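Local coordinates for petrobactin biosynthesis protein AsbB (Bacillus anthracis, PDB 3TO3), which catalyses the ATP-dependent condensation of spermidine with citryl-spermidine intermediates in the biosynthesis of the siderophore petrobactin, at residues R75-G79 / V588-L592; F254-Y259 / A361-L366. All coordinates share one frame; numbering follows the deposited sequence.

Interaction 1. Residues R75-G79 / V588-L592; sequences RITFG and VPNPL
V588 sets its CB 3.5 Å from the carbonyl oxygen of F78, and its CG2 lies near the plane of the F78 ring, at the edge; the same F78 oxygen is hydrogen-bonded by Y37 OH. P589 follows with its ring against the backbone, CG 3.6 Å from G79 N. Its carbonyl oxygen receives the CA-H of F78 almost in line, 172° at the hydrogen, with F78 CA 3.2 Å from P589 O. F78 and G79 both have positive phi, a sharp bend in the loop between strands 65-74 and 81-83, and the second segment passes it where strand 585-589 gives way to helix 591-600. N590 is the N-cap of that helix: with CG anti to its backbone N (chi1 174°), OD1 accepts from L592 N at 2.9 Å, the donor standing above the carbonyl plane. Its ND2 is taken by the backbone oxygens of L562 and T564, which grips the amide at both its oxygen and its nitrogen; its plane lies 7° from that of the F78 ring, the two side chains side by side. P591 makes the main apolar touch. Its CD sits over one face of the F78 ring, 3.4 Å from the centroid and close to the ring normal, a CH-pi contact, while its CB reaches I76 O at 3.5 Å. W536 of helix 532-547 packs on both P591 and L592 and donates its indole N-H to T77 OG1, which is also hydrogen-bonded to E532 OE1.

Interaction 2. Residues F254-Y259 / A361-L366; sequences FIISNY and ATYGSL
The F254 ring presents its edge to A361, whose carbonyl oxygen lies in the ring plane 3.7 Å from CZ; S365 OG meets CE2 obliquely at 3.1 Å. The Y259 ring enters from the other end of the segment, pointing against the T362 side chain, which comes from the opposite direction. T362 CG2 touches its CE1 obliquely at 3.6 Å, and S365 CB lies at the edge, near the ring plane. Y259 OH fits between T362 CB and S365 CB, 3.3 Å from each. Its CG lies anti to its carbonyl carbon (chi1 -59°), which sends the phenol across to the type II turn T362-S365, closed by S365 N to T362 O. The I255 and L366 side chains cross at about a right angle, their CD1 atoms 3.9 Å apart. The turn lies in the loop between strands 345-355 and 367-371 of the large mixed sheet; the second subunit contacts helix 248-258 through I256, S257 and N258. A water in the Y259 ring plane, 2.7 Å from Y259 OH, bonds weakly to T362 O. With no clear direct hydrogen bond between the segments, van der Waals contact joins helix to turn, while the Y259 hydroxyl turns to water and that of S365 to N303 on strand 297-306.

How the interactions relate
Both contacts are largely buried, yet they lie on opposite sides of the chain's centre, with centres 44 Å apart and nearest atoms about 31 Å apart. They share no secondary-structure element. Interaction 1 joins a loop of the N-terminal antiparallel sheet to the start of the C-terminal helix, 509 residues away; interaction 2 stays within the IucA/IucC region of the chain, setting a helix on a turn beside the large mixed beta-sheet. No other chain touches the first, whereas the second subunit reaches the helix of the second. Prolines against one aromatic ring and backbone mark 75-79/588-592; two aromatic rings, hydroxyls and a water mark 254-259/361-366.

Interaction 1. Residues R75-G79 / V588-L592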
# COMPACT_ATOMS: atom_id res chain seq x y z
N ARG B 75 -34.41 -16.36 -6.44
CA ARG B 75 -35.17 -16.76 -5.25
C ARG B 75 -36.25 -15.77 -4.88
O ARG B 75 -36.06 -14.57 -5.08
CB ARG B 75 -34.24 -16.81 -4.08
CG ARG B 75 -33.03 -17.59 -4.35
CD ARG B 75 -33.32 -18.94 -3.82
NE ARG B 75 -32.14 -19.34 -3.10
CZ ARG B 75 -32.13 -20.08 -2.01
NH1 ARG B 75 -33.27 -20.51 -1.47
NH2 ARG B 75 -30.95 -20.35 -1.48
N ILE B 76 -37.36 -16.26 -4.32
CA ILE B 76 -38.43 -15.35 -3.95
C ILE B 76 -37.96 -14.37 -2.87
O ILE B 76 -38.59 -13.32 -2.68
CB ILE B 76 -39.73 -16.06 -3.49
CG1 ILE B 76 -39.61 -16.48 -2.04
CG2 ILE B 76 -40.05 -17.25 -4.36
CD1 ILE B 76 -40.92 -16.58 -1.39
N THR B 77 -36.81 -14.63 -2.24
CA THR B 77 -36.40 -13.71 -1.19
C THR B 77 -35.57 -12.62 -1.91
O THR B 77 -34.36 -12.70 -2.05
CB THR B 77 -35.49 -14.51 -0.17
OG1 THR B 77 -36.31 -15.40 0.60
CG2 THR B 77 -34.68 -13.59 0.80
N PHE B 78 -36.25 -11.51 -2.17
CA PHE B 78 -35.70 -10.31 -2.83
C PHE B 78 -35.10 -10.53 -4.19
O PHE B 78 -34.35 -9.69 -4.66
CB PHE B 78 -34.69 -9.60 -1.92
CG PHE B 78 -35.30 -9.18 -0.63
CD1 PHE B 78 -36.09 -8.06 -0.58
CD2 PHE B 78 -35.16 -9.96 0.50
CE1 PHE B 78 -36.70 -7.67 0.59
CE2 PHE B 78 -35.78 -9.56 1.68
CZ PHE B 78 -36.55 -8.43 1.71
N GLY B 79 -35.49 -11.62 -4.85
CA GLY B 79 -34.90 -11.99 -6.12
C GLY B 79 -33.42 -12.31 -6.07
O GLY B 79 -32.75 -12.28 -7.09
N VAL B 588 -35.82 -4.49 -6.70
CA VAL B 588 -35.94 -5.90 -6.35
C VAL B 588 -37.34 -6.22 -5.84
O VAL B 588 -38.01 -5.35 -5.29
CB VAL B 588 -34.91 -6.29 -5.27
CG1 VAL B 588 -33.49 -6.04 -5.76
CG2 VAL B 588 -35.18 -5.54 -3.97
N PRO B 589 -37.81 -7.46 -6.03
CA PRO B 589 -39.15 -7.73 -5.52
C PRO B 589 -39.11 -7.86 -3.99
O PRO B 589 -38.08 -8.18 -3.38
CB PRO B 589 -39.53 -9.05 -6.20
CG PRO B 589 -38.20 -9.77 -6.31
CD PRO B 589 -37.16 -8.67 -6.58
N ASN B 590 -40.24 -7.59 -3.37
CA ASN B 590 -40.32 -7.65 -1.91
C ASN B 590 -41.13 -8.87 -1.45
O ASN B 590 -42.34 -8.95 -1.70
CB ASN B 590 -40.91 -6.35 -1.40
CG ASN B 590 -41.16 -6.37 0.10
OD1 ASN B 590 -40.65 -7.23 0.81
ND2 ASN B 590 -41.96 -5.42 0.57
N PRO B 591 -40.47 -9.84 -0.80
CA PRO B 591 -41.23 -11.03 -0.40
C PRO B 591 -42.30 -10.71 0.66
O PRO B 591 -43.26 -11.46 0.76
CB PRO B 591 -40.14 -11.97 0.17
CG PRO B 591 -39.08 -11.00 0.73
CD PRO B 591 -39.10 -9.82 -0.24
N LEU B 592 -42.18 -9.60 1.39
CA LEU B 592 -43.25 -9.29 2.36
C LEU B 592 -44.55 -8.98 1.65
O LEU B 592 -45.61 -9.18 2.21
CB LEU B 592 -42.90 -8.14 3.27
CG LEU B 592 -41.64 -8.33 4.09
CD1 LEU B 592 -41.57 -7.19 5.10
CD2 LEU B 592 -41.76 -9.63 4.78

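Interaction 2. Residues F254-Y259 / A361-L366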
# COMPACT_ATOMS: atom_id res chain seq x y z
N PHE B 254 1.63 2.60 11.19
CA PHE B 254 1.00 3.80 10.70
C PHE B 254 1.32 5.11 11.45
O PHE B 254 1.80 6.08 10.85
CB PHE B 254 -0.50 3.60 10.41
CG PHE B 254 -1.06 4.65 9.52
CD1 PHE B 254 -0.90 4.56 8.14
CD2 PHE B 254 -1.70 5.77 10.05
CE1 PHE B 254 -1.41 5.55 7.30
CE2 PHE B 254 -2.20 6.76 9.22
CZ PHE B 254 -2.06 6.65 7.84
N ILE B 255 0.98 5.15 12.74
CA ILE B 255 1.26 6.33 13.55
C ILE B 255 2.75 6.71 13.57
O ILE B 255 3.10 7.83 13.22
CB ILE B 255 0.76 6.20 15.01
CG1 ILE B 255 -0.65 5.65 15.06
CG2 ILE B 255 0.77 7.58 15.67
CD1 ILE B 255 -1.63 6.47 14.28
N ILE B 256 3.61 5.79 13.98
CA ILE B 256 5.02 6.11 14.11
C ILE B 256 5.58 6.66 12.82
O ILE B 256 6.37 7.61 12.83
CB ILE B 256 5.87 4.88 14.49
CG1 ILE B 256 5.57 4.46 15.92
CG2 ILE B 256 7.33 5.23 14.48
CD1 ILE B 256 6.64 3.57 16.50
N SER B 257 5.20 6.06 11.69
CA SER B 257 5.81 6.48 10.44
C SER B 257 5.16 7.73 9.87
O SER B 257 5.82 8.48 9.16
CB SER B 257 5.82 5.35 9.42
OG SER B 257 4.50 4.91 9.18
N ASN B 258 3.86 7.91 10.07
CA ASN B 258 3.18 9.11 9.54
C ASN B 258 3.03 10.33 10.46
O ASN B 258 2.54 11.37 10.05
CB ASN B 258 1.80 8.72 9.01
CG ASN B 258 1.88 7.79 7.79
OD1 ASN B 258 1.81 6.57 7.92
ND2 ASN B 258 1.98 8.38 6.61
N TYR B 259 3.28 10.13 11.74
CA TYR B 259 3.27 11.18 12.75
C TYR B 259 4.60 11.67 13.23
O TYR B 259 4.67 12.18 14.36
CB TYR B 259 2.32 10.94 13.89
CG TYR B 259 0.87 10.78 13.51
CD1 TYR B 259 0.44 9.72 12.72
CD2 TYR B 259 -0.08 11.66 14.01
CE1 TYR B 259 -0.91 9.56 12.41
CE2 TYR B 259 -1.44 11.50 13.73
CZ TYR B 259 -1.85 10.45 12.94
OH TYR B 259 -3.19 10.29 12.66
N ALA B 361 -4.11 12.74 4.85
CA ALA B 361 -3.55 11.39 4.84
C ALA B 361 -3.72 10.62 6.15
O ALA B 361 -3.80 9.41 6.17
CB ALA B 361 -2.06 11.42 4.42
N THR B 362 -3.72 11.35 7.26
CA THR B 362 -3.94 10.77 8.58
C THR B 362 -5.38 10.90 9.06
O THR B 362 -5.66 10.68 10.23
CB THR B 362 -2.96 11.35 9.58
OG1 THR B 362 -3.10 12.77 9.57
CG2 THR B 362 -1.52 11.01 9.13
N TYR B 363 -6.26 11.36 8.18
CA TYR B 363 -7.64 11.60 8.57
C TYR B 363 -8.28 10.34 9.17
O TYR B 363 -8.37 9.30 8.50
CB TYR B 363 -8.43 12.00 7.33
CG TYR B 363 -9.82 12.56 7.61
CD1 TYR B 363 -9.99 13.69 8.41
CD2 TYR B 363 -10.95 11.97 7.04
CE1 TYR B 363 -11.25 14.20 8.66
CE2 TYR B 363 -12.22 12.49 7.28
CZ TYR B 363 -12.36 13.60 8.09
OH TYR B 363 -13.60 14.12 8.34
N GLY B 364 -8.78 10.46 10.41
CA GLY B 364 -9.40 9.35 11.12
C GLY B 364 -8.51 8.30 11.73
O GLY B 364 -8.98 7.27 12.25
N SER B 365 -7.22 8.56 11.69
CA SER B 365 -6.22 7.54 11.99
C SER B 365 -5.89 7.34 13.46
O SER B 365 -5.23 6.38 13.79
CB SER B 365 -4.93 7.86 11.23
OG SER B 365 -5.11 7.52 9.87
N LEU B 366 -6.24 8.29 14.32
CA LEU B 366 -6.01 8.07 15.73
C LEU B 366 -7.24 8.44 16.56
O LEU B 366 -7.39 9.58 16.98
CB LEU B 366 -4.84 8.99 16.08
CG LEU B 366 -4.06 8.79 17.35
CD1 LEU B 366 -3.70 7.36 17.46
CD2 LEU B 366 -2.85 9.65 17.17
O HOH W 1 -4.92 12.29 13.11